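Local coordinates for chemotaxis signal transduction protein (Thermoanaerobacter tengcongensis, PDB 2QDL), which probably acts as the CheW scaffold of bacterial chemotaxis, helping to couple chemoreceptors to the histidine kinase CheA, at residues H32-D37 / D80-I85; V16-E21 / V97-E102. One frame throughout, in Å; residues are numbered along the deposited sequence.

Contacts 1 and 2 lie side by side in one curved, mixed beta sheet of the CheW-like domain, their centres about 11 Å apart. Across this region the strands run in the order 12-19, 91-106, 82-88, 33-36, so contact 2 joins the first two and contact 1 the last two. Strands 82-88 and 91-106, consecutive in the chain and antiparallel, bridge the contacts: Arg82 N is hydrogen-bonded to Val97 O, and Ile84 packs on Val97. Along the chain contact 1 is nested within contact 2, since 32-37 and 80-85 both fall between 16-21 and 97-102. Early strands are thereby closed onto a central hairpin in the beta-barrel architecture of this protein.

Contact 1 of 2, residues H32-D37 / D80-I85; sequences HEVVKD and DSRIII
The backbone N-H of His32 donates to Ile85 O (N to O 2.9 Å), and the next residue, Glu33, takes Ile85 N on its own carbonyl oxygen, O to N 2.7 Å. Two consecutive residues thus face one, a classic beta bulge. With CG set between its backbone N and carbonyl carbon (chi1 72°), Glu33 runs its aliphatic part alongside Ile85, CG to CG1 3.5 Å, while its carboxylate goes on to a salt bridge with Arg57. Val34 turns to the other face of the sheet, the one bearing Ile84, and its CG1 meets Arg82 CB at 3.6 Å, the two side chains crossing at about a right angle. Val35 exchanges two nearly straight bonds with Ile83, N to O 2.7 Å and O to N 2.6 Å; its CG2 presses tightly on Ile83 CB and also reaches Ile85 CD1. Leu56 and Ile54 of strand 50-56 cover this apolar face. Lys36 lies beside Arg82, its CG over one face of the guanidinium near the rim. The bend at chi2 (-73°) turns the guanidinium of Arg82 back along its own chain, where NH1 meets Ser81 O at 3.0 Å, with the acceptor in the guanidinium plane but the donor above the carbonyl plane, and also bonds Lys79 O. A serine in place of Arg82 would probably leave Lys36 CG without the flat group beneath it and deprive Ser81 O of its guanidinium donor. Past the pairing, Asp37 CB and OD2 touch Ser81 CB, and a water donating to Ser81 O also makes a weak bond with Asp37 N. The whole is a short antiparallel pairing, started by a bulge, that joins strand 33-36 to strand 82-88 in the CheW beta-barrel.

Contact 2 of 2, residues V16-E21 / V97-E102; sequences VFSLAE and VDAVHE
Asp98 OD2 is gripped by Ala20 N at 2.8 Å, met nearly along the C-O axis of the carboxylate, and by a water that donates to it; OD1 forms a salt bridge with Lys67 of helix 66-70. The same water donates to Ala20 O at 2.6 Å and accepts from Ser18 OG at 3.0 Å, so it ties the turn after strand 12-19 to the carboxylate. His101 NE2 points at Ser18 OG close to the imidazole plane; the modelled 2.5 Å is too short to be taken literally. A chi1 of 58° swings OG toward NE2; Ser18 CB also lies at the ring edge, in plane, while Ala99 CB lies over one face of the imidazole, toward its rim. The backbones themselves pair antiparallel: Asp98 N donates to Ser18 O at 3.1 Å, and Ser18 N to Ala99 O. A classic beta bulge interrupts the register further on, where His101 and Glu102 both face Val16; His101 N donates to Val16 O, and Val16 N gives a nearly straight bond to Glu102 O at 2.9 Å. Val16 and the aliphatic part of Glu102 run alongside each other on the face that also carries Ser18. On the other face Phe17 crosses Val97 at about a right angle, CD1 to CG1 3.3 Å, within an apolar cluster that takes in Ile84, Leu26 and Leu66. Leu19 brings CD2 up to Val97 CA and rests on Leu66 and Ile72.

Contact 1 of 2, residues H32-D37 / D80-I85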
ATOM      1  N   HIS A  32      -2.677  -2.425   9.198  1.00 13.77           N
ATOM      2  CA  HIS A  32      -2.473  -2.857  10.590  1.00 13.74           C
ATOM      3  C   HIS A  32      -2.029  -1.688  11.478  1.00 13.33           C
ATOM      4  O   HIS A  32      -2.441  -1.554  12.627  1.00 12.63           O
ATOM      5  CB  HIS A  32      -1.471  -4.019  10.669  1.00 13.61           C
ATOM      6  CG  HIS A  32      -2.004  -5.324  10.137  1.00 17.90           C
ATOM      7  ND1 HIS A  32      -2.517  -5.467   8.860  1.00 19.94           N
ATOM      8  CD2 HIS A  32      -2.088  -6.552  10.710  1.00 18.43           C
ATOM      9  CE1 HIS A  32      -2.906  -6.718   8.680  1.00 18.02           C
ATOM     10  NE2 HIS A  32      -2.664  -7.391   9.788  1.00 19.56           N
ATOM     11  N   GLU A  33      -1.172  -0.852  10.934  1.00 12.21           N
ATOM     12  CA  GLU A  33      -0.741   0.346  11.604  1.00 13.39           C
ATOM     13  C   GLU A  33      -0.009   1.247  10.618  1.00 12.88           C
ATOM     14  O   GLU A  33       0.245   0.867   9.471  1.00 11.74           O
ATOM     15  CB  GLU A  33       0.087   0.047  12.891  1.00 14.12           C
ATOM     16  CG  GLU A  33       1.457  -0.487  12.740  1.00 17.46           C
ATOM     17  CD  GLU A  33       2.062  -0.990  14.061  1.00 20.17           C
ATOM     18  OE1 GLU A  33       1.970  -2.202  14.309  1.00 24.40           O
ATOM     19  OE2 GLU A  33       2.636  -0.188  14.832  1.00 21.96           O
ATOM     20  N   VAL A  34       0.271   2.458  11.071  1.00 12.52           N
ATOM     21  CA  VAL A  34       0.957   3.435  10.284  1.00 12.96           C
ATOM     22  C   VAL A  34       2.056   4.012  11.171  1.00 14.11           C
ATOM     23  O   VAL A  34       1.765   4.606  12.223  1.00 13.74           O
ATOM     24  CB  VAL A  34       0.021   4.585   9.861  1.00 13.17           C
ATOM     25  CG1 VAL A  34       0.774   5.550   8.974  1.00 11.02           C
ATOM     26  CG2 VAL A  34      -1.237   4.058   9.142  1.00 11.83           C
ATOM     27  N   VAL A  35       3.302   3.837  10.751  1.00 14.58           N
ATOM     28  CA  VAL A  35       4.453   4.373  11.497  1.00 16.04           C
ATOM     29  C   VAL A  35       5.114   5.493  10.697  1.00 17.25           C
ATOM     30  O   VAL A  35       4.913   5.590   9.503  1.00 16.57           O
ATOM     31  CB  VAL A  35       5.493   3.247  11.884  1.00 15.86           C
ATOM     32  CG1 VAL A  35       4.821   2.119  12.712  1.00 15.67           C
ATOM     33  CG2 VAL A  35       6.122   2.652  10.692  1.00 14.27           C
ATOM     34  N   LYS A  36       5.901   6.341  11.339  1.00 20.26           N
ATOM     35  CA  LYS A  36       6.696   7.326  10.573  1.00 23.51           C
ATOM     36  C   LYS A  36       7.796   6.761   9.619  1.00 25.31           C
ATOM     37  O   LYS A  36       8.432   5.721   9.912  1.00 24.83           O
ATOM     38  CB  LYS A  36       7.264   8.380  11.498  1.00 23.28           C
ATOM     39  CG  LYS A  36       6.140   9.202  12.103  1.00 25.03           C
ATOM     40  CD  LYS A  36       6.694  10.248  13.042  1.00 28.15           C
ATOM     41  CE  LYS A  36       5.613  11.059  13.703  1.00 29.21           C
ATOM     42  NZ  LYS A  36       6.163  11.503  15.021  1.00 30.74           N
ATOM     43  N   ASP A  37       7.997   7.464   8.485  1.00 26.84           N
ATOM     44  CA  ASP A  37       8.995   7.110   7.465  1.00 28.54           C
ATOM     45  C   ASP A  37      10.385   7.533   7.947  1.00 29.90           C
ATOM     46  O   ASP A  37      10.977   8.475   7.412  1.00 30.86           O
ATOM     47  CB  ASP A  37       8.660   7.780   6.118  1.00 29.05           C
ATOM     48  CG  ASP A  37       9.695   7.481   5.008  1.00 30.03           C
ATOM     49  OD1 ASP A  37      10.675   6.771   5.270  1.00 31.07           O
ATOM     50  OD2 ASP A  37       9.521   7.951   3.855  1.00 30.77           O
ATOM     51  N   ASP A  80       5.263  14.425   6.323  1.00 18.08           N
ATOM     52  CA  ASP A  80       4.026  13.665   6.293  1.00 16.66           C
ATOM     53  C   ASP A  80       4.205  12.218   5.830  1.00 15.88           C
ATOM     54  O   ASP A  80       3.253  11.407   5.912  1.00 13.72           O
ATOM     55  CB  ASP A  80       2.972  14.365   5.422  1.00 18.05           C
ATOM     56  CG  ASP A  80       2.608  15.755   5.948  1.00 20.41           C
ATOM     57  OD1 ASP A  80       2.380  15.897   7.161  1.00 21.46           O
ATOM     58  OD2 ASP A  80       2.570  16.706   5.144  1.00 22.82           O
ATOM     59  N   SER A  81       5.400  11.895   5.321  1.00 14.45           N
ATOM     60  CA  SER A  81       5.669  10.531   4.873  1.00 14.31           C
ATOM     61  C   SER A  81       5.461   9.538   6.024  1.00 13.40           C
ATOM     62  O   SER A  81       5.752   9.843   7.182  1.00 13.05           O
ATOM     63  CB  SER A  81       7.079  10.390   4.270  1.00 14.01           C
ATOM     64  OG  SER A  81       7.124  10.970   2.981  1.00 15.93           O
ATOM     65  N   ARG A  82       4.952   8.360   5.679  1.00 12.98           N
ATOM     66  CA  ARG A  82       4.713   7.295   6.646  1.00 11.84           C
ATOM     67  C   ARG A  82       5.057   5.921   6.094  1.00 11.52           C
ATOM     68  O   ARG A  82       5.313   5.740   4.893  1.00 10.20           O
ATOM     69  CB  ARG A  82       3.225   7.280   7.036  1.00 12.40           C
ATOM     70  CG  ARG A  82       2.735   8.537   7.718  1.00 11.56           C
ATOM     71  CD  ARG A  82       3.275   8.596   9.138  1.00 11.71           C
ATOM     72  NE  ARG A  82       2.672   9.688   9.890  1.00 15.46           N
ATOM     73  CZ  ARG A  82       3.125  10.934   9.936  1.00 16.92           C
ATOM     74  NH1 ARG A  82       4.206  11.295   9.249  1.00 18.27           N
ATOM     75  NH2 ARG A  82       2.473  11.831  10.664  1.00 19.11           N
ATOM     76  N   ILE A  83       5.027   4.947   6.996  1.00 11.01           N
ATOM     77  CA  ILE A  83       5.133   3.559   6.632  1.00 11.27           C
ATOM     78  C   ILE A  83       3.891   2.835   7.100  1.00 10.26           C
ATOM     79  O   ILE A  83       3.669   2.659   8.303  1.00  8.75           O
ATOM     80  CB  ILE A  83       6.398   2.852   7.239  1.00 11.96           C
ATOM     81  CG1 ILE A  83       7.692   3.547   6.773  1.00 12.62           C
ATOM     82  CG2 ILE A  83       6.360   1.360   6.871  1.00 10.68           C
ATOM     83  CD1 ILE A  83       8.962   3.156   7.585  1.00  9.16           C
ATOM     84  N   ILE A  84       3.103   2.400   6.125  1.00  9.75           N
ATOM     85  CA  ILE A  84       1.892   1.612   6.389  1.00 10.35           C
ATOM     86  C   ILE A  84       2.282   0.163   6.563  1.00 11.30           C
ATOM     87  O   ILE A  84       2.846  -0.462   5.642  1.00 11.89           O
ATOM     88  CB  ILE A  84       0.873   1.719   5.243  1.00  8.89           C
ATOM     89  CG1 ILE A  84       0.534   3.205   4.974  1.00  9.44           C
ATOM     90  CG2 ILE A  84      -0.358   0.901   5.551  1.00 11.48           C
ATOM     91  CD1 ILE A  84      -0.413   3.414   3.825  1.00  6.11           C
ATOM     92  N   ILE A  85       1.987  -0.364   7.746  1.00 11.42           N
ATOM     93  CA  ILE A  85       2.249  -1.771   8.045  1.00 11.71           C
ATOM     94  C   ILE A  85       1.086  -2.617   7.573  1.00 11.67           C
ATOM     95  O   ILE A  85      -0.071  -2.414   7.970  1.00 11.83           O
ATOM     96  CB  ILE A  85       2.542  -2.021   9.532  1.00 11.74           C
ATOM     97  CG1 ILE A  85       3.585  -1.025  10.070  1.00 11.41           C
ATOM     98  CG2 ILE A  85       2.899  -3.523   9.819  1.00 12.02           C
ATOM     99  CD1 ILE A  85       4.929  -1.043   9.378  1.00  9.28           C
TER
HETATM  100  O   HOH W   1       8.131  10.471   8.651  1.00 30.59           O

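Contact 2 of 2, residues V16-E21 / V97-E102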
ATOM      1  N   VAL A  16      -6.679   6.467   2.055  1.00 10.23           N
ATOM      2  CA  VAL A  16      -6.176   7.099   0.850  1.00  9.61           C
ATOM      3  C   VAL A  16      -4.856   7.784   1.186  1.00  9.84           C
ATOM      4  O   VAL A  16      -4.740   8.526   2.176  1.00 10.74           O
ATOM      5  CB  VAL A  16      -7.208   8.106   0.231  1.00 10.26           C
ATOM      6  CG1 VAL A  16      -6.660   8.758  -1.051  1.00 10.47           C
ATOM      7  CG2 VAL A  16      -8.516   7.410  -0.091  1.00  9.51           C
ATOM      8  N   PHE A  17      -3.855   7.494   0.370  1.00  9.60           N
ATOM      9  CA  PHE A  17      -2.542   8.027   0.531  1.00 10.28           C
ATOM     10  C   PHE A  17      -2.042   8.470  -0.827  1.00 11.10           C
ATOM     11  O   PHE A  17      -2.551   8.055  -1.866  1.00 11.59           O
ATOM     12  CB  PHE A  17      -1.591   6.993   1.180  1.00 11.27           C
ATOM     13  CG  PHE A  17      -1.620   5.599   0.539  1.00  9.68           C
ATOM     14  CD1 PHE A  17      -0.716   5.259  -0.466  1.00 10.47           C
ATOM     15  CD2 PHE A  17      -2.542   4.648   0.952  1.00 11.91           C
ATOM     16  CE1 PHE A  17      -0.723   3.956  -1.032  1.00 12.02           C
ATOM     17  CE2 PHE A  17      -2.565   3.362   0.400  1.00  9.70           C
ATOM     18  CZ  PHE A  17      -1.661   3.012  -0.583  1.00 11.06           C
ATOM     19  N   SER A  18      -1.036   9.333  -0.849  1.00 11.24           N
ATOM     20  CA  SER A  18      -0.596   9.802  -2.136  1.00  9.88           C
ATOM     21  C   SER A  18       0.816   9.306  -2.417  1.00  8.48           C
ATOM     22  O   SER A  18       1.570   9.032  -1.500  1.00  5.54           O
ATOM     23  CB  SER A  18      -0.724  11.321  -2.234  1.00  9.87           C
ATOM     24  OG  SER A  18       0.026  11.948  -1.229  1.00 12.06           O
ATOM     25  N   LEU A  19       1.107   9.127  -3.702  1.00  8.09           N
ATOM     26  CA  LEU A  19       2.460   8.846  -4.195  1.00  9.21           C
ATOM     27  C   LEU A  19       2.701   9.851  -5.330  1.00 10.41           C
ATOM     28  O   LEU A  19       2.035   9.775  -6.353  1.00 10.24           O
ATOM     29  CB  LEU A  19       2.597   7.409  -4.719  1.00  7.10           C
ATOM     30  CG  LEU A  19       2.414   6.263  -3.705  1.00  7.84           C
ATOM     31  CD1 LEU A  19       2.440   4.917  -4.441  1.00  4.82           C
ATOM     32  CD2 LEU A  19       3.480   6.340  -2.613  1.00  3.33           C
ATOM     33  N   ALA A  20       3.618  10.798  -5.123  1.00 12.32           N
ATOM     34  CA  ALA A  20       3.829  11.908  -6.062  1.00 14.72           C
ATOM     35  C   ALA A  20       2.464  12.562  -6.336  1.00 16.75           C
ATOM     36  O   ALA A  20       1.744  12.919  -5.384  1.00 16.77           O
ATOM     37  CB  ALA A  20       4.529  11.449  -7.363  1.00 14.21           C
ATOM     38  N   GLU A  21       2.066  12.697  -7.597  1.00 18.63           N
ATOM     39  CA  GLU A  21       0.815  13.423  -7.830  1.00 22.03           C
ATOM     40  C   GLU A  21      -0.430  12.494  -7.912  1.00 21.99           C
ATOM     41  O   GLU A  21      -1.472  12.897  -8.437  1.00 23.51           O
ATOM     42  CB  GLU A  21       0.935  14.383  -9.042  1.00 22.60           C
ATOM     43  CG  GLU A  21       2.097  15.438  -8.938  1.00 26.43           C
ATOM     44  CD  GLU A  21       3.440  14.918  -9.485  1.00 30.28           C
ATOM     45  OE1 GLU A  21       3.405  14.122 -10.447  1.00 33.12           O
ATOM     46  OE2 GLU A  21       4.523  15.291  -8.951  1.00 30.80           O
ATOM     47  N   VAL A  97       4.619   5.677   1.928  1.00 11.16           N
ATOM     48  CA  VAL A  97       3.623   6.568   1.312  1.00 10.07           C
ATOM     49  C   VAL A  97       3.991   8.023   1.658  1.00  9.92           C
ATOM     50  O   VAL A  97       4.558   8.271   2.712  1.00  9.92           O
ATOM     51  CB  VAL A  97       2.145   6.223   1.765  1.00  9.18           C
ATOM     52  CG1 VAL A  97       1.824   4.765   1.540  1.00  8.95           C
ATOM     53  CG2 VAL A  97       1.887   6.571   3.244  1.00  8.34           C
ATOM     54  N   ASP A  98       3.640   8.968   0.791  1.00  9.50           N
ATOM     55  CA  ASP A  98       3.901  10.390   1.033  1.00 11.43           C
ATOM     56  C   ASP A  98       3.011  10.975   2.120  1.00 11.58           C
ATOM     57  O   ASP A  98       3.402  11.907   2.784  1.00 12.73           O
ATOM     58  CB  ASP A  98       3.752  11.240  -0.260  1.00 10.57           C
ATOM     59  CG  ASP A  98       4.787  10.892  -1.302  1.00 11.56           C
ATOM     60  OD1 ASP A  98       5.847  10.362  -0.925  1.00  9.67           O
ATOM     61  OD2 ASP A  98       4.550  11.170  -2.491  1.00 12.40           O
ATOM     62  N   ALA A  99       1.809  10.449   2.275  1.00 12.48           N
ATOM     63  CA  ALA A  99       0.888  10.953   3.302  1.00 12.92           C
ATOM     64  C   ALA A  99      -0.352  10.106   3.300  1.00 12.84           C
ATOM     65  O   ALA A  99      -0.751   9.602   2.273  1.00 12.58           O
ATOM     66  CB  ALA A  99       0.506  12.441   3.021  1.00 12.40           C
ATOM     67  N   VAL A 100      -0.931   9.936   4.475  1.00 14.38           N
ATOM     68  CA  VAL A 100      -2.277   9.423   4.641  1.00 14.33           C
ATOM     69  C   VAL A 100      -3.189  10.652   4.679  1.00 14.98           C
ATOM     70  O   VAL A 100      -3.201  11.407   5.660  1.00 15.09           O
ATOM     71  CB  VAL A 100      -2.385   8.553   5.919  1.00 14.72           C
ATOM     72  CG1 VAL A 100      -3.840   8.129   6.189  1.00 13.47           C
ATOM     73  CG2 VAL A 100      -1.470   7.326   5.802  1.00 14.85           C
ATOM     74  N   HIS A 101      -3.896  10.879   3.575  1.00 15.26           N
ATOM     75  CA  HIS A 101      -4.773  12.047   3.436  1.00 16.12           C
ATOM     76  C   HIS A 101      -6.137  11.864   4.143  1.00 16.40           C
ATOM     77  O   HIS A 101      -6.512  12.663   5.004  1.00 16.25           O
ATOM     78  CB  HIS A 101      -4.950  12.389   1.957  1.00 15.70           C
ATOM     79  CG  HIS A 101      -3.676  12.824   1.296  1.00 19.55           C
ATOM     80  ND1 HIS A 101      -3.058  14.025   1.583  1.00 21.40           N
ATOM     81  CD2 HIS A 101      -2.888  12.203   0.388  1.00 20.17           C
ATOM     82  CE1 HIS A 101      -1.961  14.137   0.855  1.00 22.52           C
ATOM     83  NE2 HIS A 101      -1.816  13.029   0.148  1.00 20.41           N
ATOM     84  N   GLU A 102      -6.862  10.810   3.780  1.00 16.22           N
ATOM     85  CA  GLU A 102      -8.207  10.610   4.292  1.00 16.82           C
ATOM     86  C   GLU A 102      -8.572   9.150   4.428  1.00 16.00           C
ATOM     87  O   GLU A 102      -7.813   8.264   4.020  1.00 16.01           O
ATOM     88  CB  GLU A 102      -9.238  11.358   3.428  1.00 17.39           C
ATOM     89  CG  GLU A 102      -9.400  10.881   2.020  1.00 19.09           C
ATOM     90  CD  GLU A 102     -10.206  11.863   1.155  1.00 23.50           C
ATOM     91  OE1 GLU A 102     -11.103  12.555   1.673  1.00 23.71           O
ATOM     92  OE2 GLU A 102      -9.933  11.933  -0.058  1.00 26.25           O
TER
HETATM   93  O   HOH W   2       2.358  12.907  -2.850  1.00 14.63           O